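Local structure of putative hydrolase (Agrobacterium vitis, 3LLC) at residues S75-S80 with S90-E95; S48-T53 with R71-G76; G44-D49 with S113-W118. The protein probably hydrolyses acyl esters and thioesters, as an alpha/beta hydrolase related to the acyl-protein thioesterase ABHD10. All coordinates share one frame; numbering follows the deposited sequence. Where two conformers were deposited one is given.

Contacts 1, 2 and 3 cluster beyond the C-terminal ends of parallel strands of the central alpha/beta hydrolase sheet, their centres 9 to 11 Å apart. Contact 3 lies at the probable active site, where Ser114 sits on the presumed nucleophile elbow and a tetraethylene glycol oxygen fills the presumed oxyanion hole. Contact 2 shares Ser48 and Asp49 with it, and Tyr74 OH reaches Gly44 O at 2.7 Å. Contact 1 shares Ser75 and Gly76 with contact 2; its His77 NE2 lies 3.0 Å from Arg47 N of contact 3, a probable hydrogen bond, and its Trp92 CE3 packs 3.5 Å from Met115 SE. Residues 75-80 and 90-95 thus back the loop 44-49 that borders the site.

Contact 1 (S75-S80 with S90-E95); sequences SGHGAS and SRWLEE
This is a buried, mainly polar contact in which the loop after strand 68-72 is held against the first turns of helix 89-103, with Ser75 gripped from several sides. Glu95 takes it in a two-pronged hold: Ser75 N donates to Glu95 OE1 at 2.9 Å, almost straight at 174°, and Ser75 OG donates to Glu95 OE2 at 2.6 Å on the syn lone pair. The hydroxyl gets there because OG stands between the backbone N and the carbonyl carbon (chi1 57°), facing the same carboxylate as the amide. Glu95 OE2 also forms a salt bridge with Arg23 of strand 23-30, which probably favours the charged carboxylate. In this alpha/beta hydrolase the loop and helix form part of one beta-alpha-beta crossover, from strand 68-72 to strand 107-113. Ser75 O accepts two ring N-H groups from opposite faces of its carbonyl plane, Trp92 NE1 at 3.1 Å and His77 ND1 at 3.0 Å. Those rings meet in an offset edge-to-face pair, planes at 84°, with His77 CE1 3.6 Å from Trp92 CZ2. A water donates to Ser75 OG and accepts from Arg91 NH2, bridging the loop to the helix.

Contact 2 (S48-T53 with R71-G76); sequences SDMTGT and RFDYSG
Selenomethionine Met50 and Asp73 bring the two backbones closest, 5.9 Å between CA atoms, where the type I turn Asp49-Gly52 meets the segment 71-76. Asp73 OD1 accepts Met50 N at 2.9 Å on its syn side, 19° out of the carboxylate plane. The same oxygen receives a water that also donates to Ser48 O and accepts from Tyr74 N, so one water ties both segments together. At the other end of the residue, Met50 O takes Arg71 NH1 at 2.9 Å; the carbonyl oxygen lies in the guanidinium plane, while the donor stands above the carbonyl plane. A bend in the arginine chain (chi3 -73°) turns its tip back to this oxygen. The Met50 side chain runs across Asp73 at about a right angle, with SE 3.7 Å from Phe72 CA and CE 3.5 Å from Asp73 OD2. In one modelled conformer, Asp49 OD1 holds Thr51 N in an Asx turn and also accepts Thr51 OG1 at 2.6 Å. Gly52 occupies the N-cap position of helix 53-65, which packs on the Arg71 side chain through Ala55, Leu56 and Asp59, while Leu28 of strand 23-30 touches both Met50 and Arg71.

Contact 3 (G44-D49 with S113-W118); sequences GGYRSD and SSMGGW. With PG4 (tetraethylene glycol), chain I.
Tyr46 N and Met115 N converge on one oxygen, O5 of a tetraethylene glycol probably from the crystallisation liquor, at the presumed nucleophile elbow of the alpha/beta hydrolase fold. Both bonds are 3.0 Å long, that from Tyr46 N nearly straight at 171°, and the paired amides are consistent with an oxyanion hole. Ser114 OG, the presumed nucleophile, lies 2.8 Å from the same PG4 O5 in a hydrogen bond of undecided direction; it is also hydrogen-bonded to His247, which with Asp217 fits a catalytic triad. Ser114 takes the strained backbone of such an elbow, with positive phi (57°), between strand 107-113 and helix 115-128. The two backbone segments come close at glycines, Gly44 CA and Gly116 CA lying 4.7 Å apart. From an extended start (chi1 173°), selenomethionine Met115 carries SE to the Tyr46 ring edge, 3.9 Å from Tyr46 CD1, in a Met-aromatic contact, and its bend at chi3 turns CE back to Tyr46 CA; the tyrosine hydroxyl binds Ile184 O. Further out, the type II turn Gly45-Ser48 shapes the loop that presents Tyr46 N. Gly45 O closes that turn by accepting both Ser48 N and, at 2.7 Å, Ser48 OG.

Contact 1 (S75-S80 with S90-E95)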
loop_
_atom_site.group_PDB
_atom_site.type_symbol
_atom_site.label_atom_id
_atom_site.label_comp_id
_atom_site.label_asym_id
_atom_site.label_seq_id
_atom_site.Cartn_x
_atom_site.Cartn_y
_atom_site.Cartn_z
ATOM N N SER A 75 -6.557 7.882 6.506
ATOM C CA SER A 75 -7.276 8.380 7.661
ATOM C C SER A 75 -6.636 7.795 8.949
ATOM O O SER A 75 -6.193 6.647 8.956
ATOM C CB SER A 75 -8.786 8.058 7.626
ATOM O OG SER A 75 -9.043 6.665 7.512
ATOM N N GLY A 76 -6.587 8.608 10.006
ATOM C CA GLY A 76 -5.971 8.215 11.268
ATOM C C GLY A 76 -4.452 8.340 11.335
ATOM O O GLY A 76 -3.849 8.097 12.392
ATOM N N HIS A 77 -3.846 8.745 10.225
ATOM C CA HIS A 77 -2.383 8.821 10.070
ATOM C C HIS A 77 -1.972 10.239 9.656
ATOM O O HIS A 77 -2.707 10.943 8.934
ATOM C CB HIS A 77 -1.892 7.918 8.936
ATOM C CG HIS A 77 -2.108 6.441 9.124
ATOM N ND1 HIS A 77 -3.363 5.853 9.224
ATOM C CD2 HIS A 77 -1.218 5.416 9.130
ATOM C CE1 HIS A 77 -3.225 4.536 9.294
ATOM N NE2 HIS A 77 -1.940 4.243 9.242
ATOM N N GLY A 78 -0.771 10.644 10.066
ATOM C CA GLY A 78 -0.166 11.870 9.591
ATOM C C GLY A 78 -1.066 13.111 9.566
ATOM O O GLY A 78 -1.588 13.544 10.602
ATOM N N ALA A 79 -1.154 13.747 8.388
ATOM C CA ALA A 79 -1.820 15.043 8.246
ATOM C C ALA A 79 -3.322 14.909 7.960
ATOM O O ALA A 79 -4.029 15.927 7.920
ATOM C CB ALA A 79 -1.107 15.930 7.115
ATOM N N SER A 80 -3.803 13.684 7.777
ATOM C CA SER A 80 -5.236 13.444 7.484
ATOM C C SER A 80 -6.150 13.443 8.721
ATOM O O SER A 80 -5.665 13.404 9.871
ATOM C CB SER A 80 -5.403 12.156 6.692
ATOM O OG SER A 80 -4.873 12.324 5.390
ATOM N N SER A 90 -11.068 -1.730 4.027
ATOM C CA SER A 90 -12.100 -1.144 3.156
ATOM C C SER A 90 -12.053 0.398 3.112
ATOM O O SER A 90 -12.168 1.007 2.026
ATOM C CB SER A 90 -13.506 -1.610 3.526
ATOM O OG SER A 90 -13.688 -3.001 3.282
ATOM N N ARG A 91 -11.938 1.046 4.285
ATOM C CA ARG A 91 -11.907 2.519 4.347
ATOM C C ARG A 91 -10.645 3.113 3.718
ATOM O O ARG A 91 -10.703 4.152 3.030
ATOM C CB ARG A 91 -12.064 3.036 5.801
ATOM C CG ARG A 91 -13.505 2.998 6.266
ATOM C CD ARG A 91 -13.660 3.194 7.745
ATOM N NE ARG A 91 -13.143 4.449 8.303
ATOM C CZ ARG A 91 -13.798 5.614 8.349
ATOM N NH1 ARG A 91 -15.002 5.768 7.796
ATOM N NH2 ARG A 91 -13.227 6.657 8.948
ATOM N N TRP A 92 -9.499 2.455 3.940
ATOM C CA TRP A 92 -8.223 2.941 3.417
ATOM C C TRP A 92 -8.129 2.725 1.896
ATOM O O TRP A 92 -7.602 3.571 1.177
ATOM C CB TRP A 92 -7.049 2.285 4.172
ATOM C CG TRP A 92 -6.968 2.776 5.633
ATOM C CD1 TRP A 92 -7.281 4.019 6.082
ATOM C CD2 TRP A 92 -6.512 2.038 6.801
ATOM N NE1 TRP A 92 -7.067 4.117 7.449
ATOM C CE2 TRP A 92 -6.589 2.925 7.909
ATOM C CE3 TRP A 92 -6.063 0.737 7.011
ATOM C CZ2 TRP A 92 -6.211 2.543 9.212
ATOM C CZ3 TRP A 92 -5.711 0.348 8.311
ATOM C CH2 TRP A 92 -5.804 1.246 9.389
ATOM N N LEU A 93 -8.731 1.643 1.410
ATOM C CA LEU A 93 -8.879 1.430 -0.024
ATOM C C LEU A 93 -9.785 2.499 -0.642
ATOM O O LEU A 93 -9.466 3.030 -1.718
ATOM C CB LEU A 93 -9.458 0.030 -0.299
ATOM C CG LEU A 93 -9.907 -0.263 -1.746
ATOM C CD1 LEU A 93 -8.686 -0.214 -2.736
ATOM C CD2 LEU A 93 -10.595 -1.685 -1.802
ATOM N N GLU A 94 -10.914 2.790 0.001
ATOM C CA GLU A 94 -11.832 3.803 -0.471
ATOM C C GLU A 94 -11.120 5.156 -0.644
ATOM O O GLU A 94 -11.370 5.910 -1.601
ATOM C CB GLU A 94 -13.001 3.952 0.506
ATOM C CG GLU A 94 -14.064 4.937 0.054
ATOM C CD GLU A 94 -15.211 5.137 1.055
ATOM O OE1 GLU A 94 -15.088 4.766 2.256
ATOM O OE2 GLU A 94 -16.243 5.702 0.631
ATOM N N GLU A 95 -10.227 5.456 0.290
ATOM C CA GLU A 95 -9.446 6.702 0.230
ATOM C C GLU A 95 -8.446 6.705 -0.966
ATOM O O GLU A 95 -8.336 7.695 -1.700
ATOM C CB GLU A 95 -8.721 6.901 1.579
ATOM C CG GLU A 95 -9.691 7.200 2.738
ATOM C CD GLU A 95 -9.135 6.856 4.144
ATOM O OE1 GLU A 95 -7.896 6.737 4.247
ATOM O OE2 GLU A 95 -9.956 6.755 5.101
HETATM O O HOH W 1 -10.489 5.871 9.819
#

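Contact 2 (S48-T53 with R71-G76)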
loop_
_atom_site.group_PDB
_atom_site.type_symbol
_atom_site.label_atom_id
_atom_site.label_comp_id
_atom_site.label_asym_id
_atom_site.label_seq_id
_atom_site.Cartn_x
_atom_site.Cartn_y
_atom_site.Cartn_z
ATOM N N SER A 48 2.307 4.146 8.764
ATOM C CA SER A 48 3.325 4.982 8.108
ATOM C C SER A 48 2.799 6.411 7.892
ATOM O O SER A 48 1.604 6.709 8.094
ATOM C CB SER A 48 3.717 4.397 6.732
ATOM O OG SER A 48 2.594 4.441 5.844
ATOM N N ASP A 49 3.694 7.271 7.414
ATOM C CA ASP A 49 3.204 8.540 6.870
ATOM C C ASP A 49 3.962 8.931 5.632
ATOM O O ASP A 49 4.970 8.330 5.228
ATOM C CB ASP A 49 3.060 9.677 7.906
ATOM C CG ASP A 49 4.379 10.266 8.345
ATOM O OD1 ASP A 49 5.286 10.474 7.522
ATOM O OD2 ASP A 49 4.486 10.577 9.537
HETATM N N MSE A 50 3.371 9.877 4.917
HETATM C CA MSE A 50 3.839 10.165 3.544
HETATM C C MSE A 50 5.179 10.917 3.462
HETATM O O MSE A 50 5.702 11.139 2.351
HETATM C CB MSE A 50 2.736 10.872 2.743
HETATM C CG MSE A 50 2.422 12.214 3.208
HETATM SE SE MSE A 50 1.054 13.127 2.071
HETATM C CE MSE A 50 0.584 14.487 3.263
ATOM N N THR A 51 5.745 11.313 4.614
ATOM C CA THR A 51 7.068 11.934 4.675
ATOM C C THR A 51 8.203 10.888 4.928
ATOM O O THR A 51 9.357 11.252 5.089
ATOM C CB THR A 51 7.139 13.020 5.781
ATOM O OG1 THR A 51 7.008 12.394 7.065
ATOM C CG2 THR A 51 6.054 14.067 5.594
ATOM N N GLY A 52 7.868 9.604 4.962
ATOM C CA GLY A 52 8.849 8.525 5.128
ATOM C C GLY A 52 9.895 8.421 4.018
ATOM O O GLY A 52 9.686 8.896 2.885
ATOM N N THR A 53 11.029 7.796 4.335
ATOM C CA THR A 53 12.161 7.707 3.391
ATOM C C THR A 53 11.809 7.144 2.028
ATOM O O THR A 53 12.175 7.740 1.012
ATOM C CB THR A 53 13.289 6.827 3.978
ATOM O OG1 THR A 53 13.728 7.458 5.177
ATOM C CG2 THR A 53 14.471 6.704 3.010
ATOM N N ARG A 71 1.359 11.317 -3.301
ATOM C CA ARG A 71 1.378 10.698 -1.959
ATOM C C ARG A 71 0.189 11.219 -1.178
ATOM O O ARG A 71 -0.266 12.351 -1.442
ATOM C CB ARG A 71 2.650 11.084 -1.211
ATOM C CG ARG A 71 3.939 10.537 -1.830
ATOM C CD ARG A 71 5.195 11.163 -1.184
ATOM N NE ARG A 71 5.424 12.540 -1.573
ATOM C CZ ARG A 71 5.903 13.500 -0.790
ATOM N NH1 ARG A 71 6.175 13.287 0.496
ATOM N NH2 ARG A 71 6.070 14.708 -1.286
ATOM N N PHE A 72 -0.328 10.401 -0.254
ATOM C CA PHE A 72 -1.413 10.820 0.645
ATOM C C PHE A 72 -1.309 10.065 1.983
ATOM O O PHE A 72 -0.647 9.028 2.059
ATOM C CB PHE A 72 -2.774 10.582 0.002
ATOM C CG PHE A 72 -3.108 9.131 -0.153
ATOM C CD1 PHE A 72 -2.573 8.391 -1.209
ATOM C CD2 PHE A 72 -3.923 8.473 0.775
ATOM C CE1 PHE A 72 -2.833 7.044 -1.333
ATOM C CE2 PHE A 72 -4.204 7.109 0.642
ATOM C CZ PHE A 72 -3.643 6.400 -0.425
ATOM N N ASP A 73 -1.913 10.631 3.025
ATOM C CA ASP A 73 -1.971 9.988 4.363
ATOM C C ASP A 73 -3.320 9.296 4.535
ATOM O O ASP A 73 -4.383 9.900 4.342
ATOM C CB ASP A 73 -1.759 11.002 5.484
ATOM C CG ASP A 73 -0.247 11.333 5.739
ATOM O OD1 ASP A 73 0.596 10.407 5.613
ATOM O OD2 ASP A 73 0.050 12.500 6.109
ATOM N N TYR A 74 -3.278 8.025 4.905
ATOM C CA TYR A 74 -4.506 7.299 5.285
ATOM C C TYR A 74 -5.229 8.008 6.440
ATOM O O TYR A 74 -4.597 8.733 7.221
ATOM C CB TYR A 74 -4.185 5.884 5.728
ATOM C CG TYR A 74 -3.492 4.978 4.725
ATOM C CD1 TYR A 74 -4.126 4.592 3.539
ATOM C CD2 TYR A 74 -2.253 4.411 5.003
ATOM C CE1 TYR A 74 -3.494 3.722 2.644
ATOM C CE2 TYR A 74 -1.631 3.534 4.105
ATOM C CZ TYR A 74 -2.272 3.189 2.932
ATOM O OH TYR A 74 -1.650 2.340 2.050
ATOM N N SER A 75 -6.557 7.882 6.506
ATOM C CA SER A 75 -7.276 8.380 7.661
ATOM C C SER A 75 -6.636 7.795 8.949
ATOM O O SER A 75 -6.193 6.647 8.956
ATOM C CB SER A 75 -8.786 8.058 7.626
ATOM O OG SER A 75 -9.043 6.665 7.512
ATOM N N GLY A 76 -6.587 8.608 10.006
ATOM C CA GLY A 76 -5.971 8.215 11.268
ATOM C C GLY A 76 -4.452 8.340 11.335
ATOM O O GLY A 76 -3.849 8.097 12.392
HETATM O O HOH W 2 -0.256 7.534 5.988
#

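Contact 3 (G44-D49 with S113-W118)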
loop_
_atom_site.group_PDB
_atom_site.type_symbol
_atom_site.label_atom_id
_atom_site.label_comp_id
_atom_site.label_asym_id
_atom_site.label_seq_id
_atom_site.Cartn_x
_atom_site.Cartn_y
_atom_site.Cartn_z
ATOM N N GLY A 44 1.344 3.509 1.305
ATOM C CA GLY A 44 2.218 3.156 2.433
ATOM C C GLY A 44 1.761 2.034 3.362
ATOM O O GLY A 44 0.664 1.464 3.207
ATOM N N GLY A 45 2.635 1.699 4.317
ATOM C CA GLY A 45 2.334 0.673 5.343
ATOM C C GLY A 45 1.411 1.130 6.481
ATOM O O GLY A 45 1.103 2.318 6.643
ATOM N N TYR A 46 1.003 0.165 7.296
ATOM C CA TYR A 46 0.183 0.385 8.477
ATOM C C TYR A 46 0.961 1.319 9.382
ATOM O O TYR A 46 2.125 1.089 9.593
ATOM C CB TYR A 46 0.025 -0.956 9.180
ATOM C CG TYR A 46 -0.930 -1.058 10.345
ATOM C CD1 TYR A 46 -2.297 -1.015 10.126
ATOM C CD2 TYR A 46 -0.483 -1.356 11.634
ATOM C CE1 TYR A 46 -3.205 -1.187 11.150
ATOM C CE2 TYR A 46 -1.400 -1.515 12.691
ATOM C CZ TYR A 46 -2.757 -1.441 12.425
ATOM O OH TYR A 46 -3.724 -1.616 13.393
ATOM N N ARG A 47 0.351 2.369 9.893
ATOM C CA ARG A 47 1.089 3.310 10.760
ATOM C C ARG A 47 2.205 4.131 10.091
ATOM O O ARG A 47 2.951 4.796 10.789
ATOM C CB ARG A 47 1.665 2.589 12.029
ATOM C CG ARG A 47 0.592 1.998 12.967
ATOM C CD ARG A 47 1.219 1.371 14.238
ATOM N NE ARG A 47 1.838 2.375 15.110
ATOM C CZ ARG A 47 2.636 2.110 16.151
ATOM N NH1 ARG A 47 2.934 0.856 16.501
ATOM N NH2 ARG A 47 3.141 3.113 16.864
ATOM N N SER A 48 2.307 4.146 8.764
ATOM C CA SER A 48 3.325 4.982 8.108
ATOM C C SER A 48 2.799 6.411 7.892
ATOM O O SER A 48 1.604 6.709 8.094
ATOM C CB SER A 48 3.717 4.397 6.732
ATOM O OG SER A 48 2.594 4.441 5.844
ATOM N N ASP A 49 3.694 7.271 7.414
ATOM C CA ASP A 49 3.204 8.540 6.870
ATOM C C ASP A 49 3.962 8.931 5.632
ATOM O O ASP A 49 4.970 8.330 5.228
ATOM C CB ASP A 49 3.060 9.677 7.906
ATOM C CG ASP A 49 4.379 10.266 8.345
ATOM O OD1 ASP A 49 5.286 10.474 7.522
ATOM O OD2 ASP A 49 4.486 10.577 9.537
ATOM N N SER A 113 3.827 -0.527 -0.340
ATOM C CA SER A 113 4.713 -1.043 0.709
ATOM C C SER A 113 3.878 -1.678 1.837
ATOM O O SER A 113 2.979 -1.023 2.414
ATOM C CB SER A 113 5.540 0.100 1.299
ATOM O OG SER A 113 6.341 -0.393 2.370
ATOM N N SER A 114 4.157 -2.954 2.107
ATOM C CA SER A 114 3.552 -3.718 3.199
ATOM C C SER A 114 2.010 -3.754 3.102
ATOM O O SER A 114 1.472 -4.274 2.099
ATOM C CB SER A 114 4.132 -3.205 4.536
ATOM O OG SER A 114 3.877 -4.140 5.554
HETATM N N MSE A 115 1.267 -3.174 4.045
HETATM C CA MSE A 115 -0.209 -3.084 3.874
HETATM C C MSE A 115 -0.574 -2.395 2.547
HETATM O O MSE A 115 -1.606 -2.698 1.954
HETATM C CB MSE A 115 -0.867 -2.349 5.049
HETATM C CG MSE A 115 -2.341 -2.062 4.876
HETATM SE SE MSE A 115 -3.146 -1.089 6.347
HETATM C CE MSE A 115 -2.663 0.709 5.876
ATOM N N GLY A 116 0.251 -1.447 2.107
ATOM C CA GLY A 116 -0.009 -0.711 0.874
ATOM C C GLY A 116 0.001 -1.618 -0.365
ATOM O O GLY A 116 -0.639 -1.312 -1.374
ATOM N N GLY A 117 0.743 -2.728 -0.296
ATOM C CA GLY A 117 0.720 -3.778 -1.325
ATOM C C GLY A 117 -0.603 -4.509 -1.415
ATOM O O GLY A 117 -1.077 -4.841 -2.518
ATOM N N TRP A 118 -1.234 -4.741 -0.259
ATOM C CA TRP A 118 -2.606 -5.318 -0.225
ATOM C C TRP A 118 -3.572 -4.338 -0.869
ATOM O O TRP A 118 -4.404 -4.720 -1.708
ATOM C CB TRP A 118 -3.027 -5.575 1.249
ATOM C CG TRP A 118 -4.308 -6.368 1.491
ATOM C CD1 TRP A 118 -5.178 -6.850 0.572
ATOM C CD2 TRP A 118 -4.799 -6.791 2.774
ATOM N NE1 TRP A 118 -6.210 -7.532 1.208
ATOM C CE2 TRP A 118 -5.993 -7.503 2.559
ATOM C CE3 TRP A 118 -4.351 -6.616 4.085
ATOM C CZ2 TRP A 118 -6.739 -8.063 3.609
ATOM C CZ3 TRP A 118 -5.081 -7.158 5.119
ATOM C CH2 TRP A 118 -6.264 -7.877 4.888
HETATM O O1 PG4 I . 0.335 -11.620 16.948
HETATM C C1 PG4 I . 0.712 -10.396 16.294
HETATM C C2 PG4 I . 1.287 -10.672 14.908
HETATM O O2 PG4 I . 1.598 -9.457 14.204
HETATM C C3 PG4 I . 2.129 -9.730 12.886
HETATM C C4 PG4 I . 1.892 -8.564 11.923
HETATM O O3 PG4 I . 1.839 -9.017 10.562
HETATM C C5 PG4 I . 2.420 -8.111 9.597
HETATM C C6 PG4 I . 1.607 -6.821 9.401
HETATM O O4 PG4 I . 2.153 -5.990 8.366
HETATM C C7 PG4 I . 1.362 -4.784 8.136
HETATM C C8 PG4 I . 2.246 -3.515 8.077
HETATM O O5 PG4 I . 1.967 -2.654 6.941
HETATM O O HOH W 3 5.721 2.369 4.333
#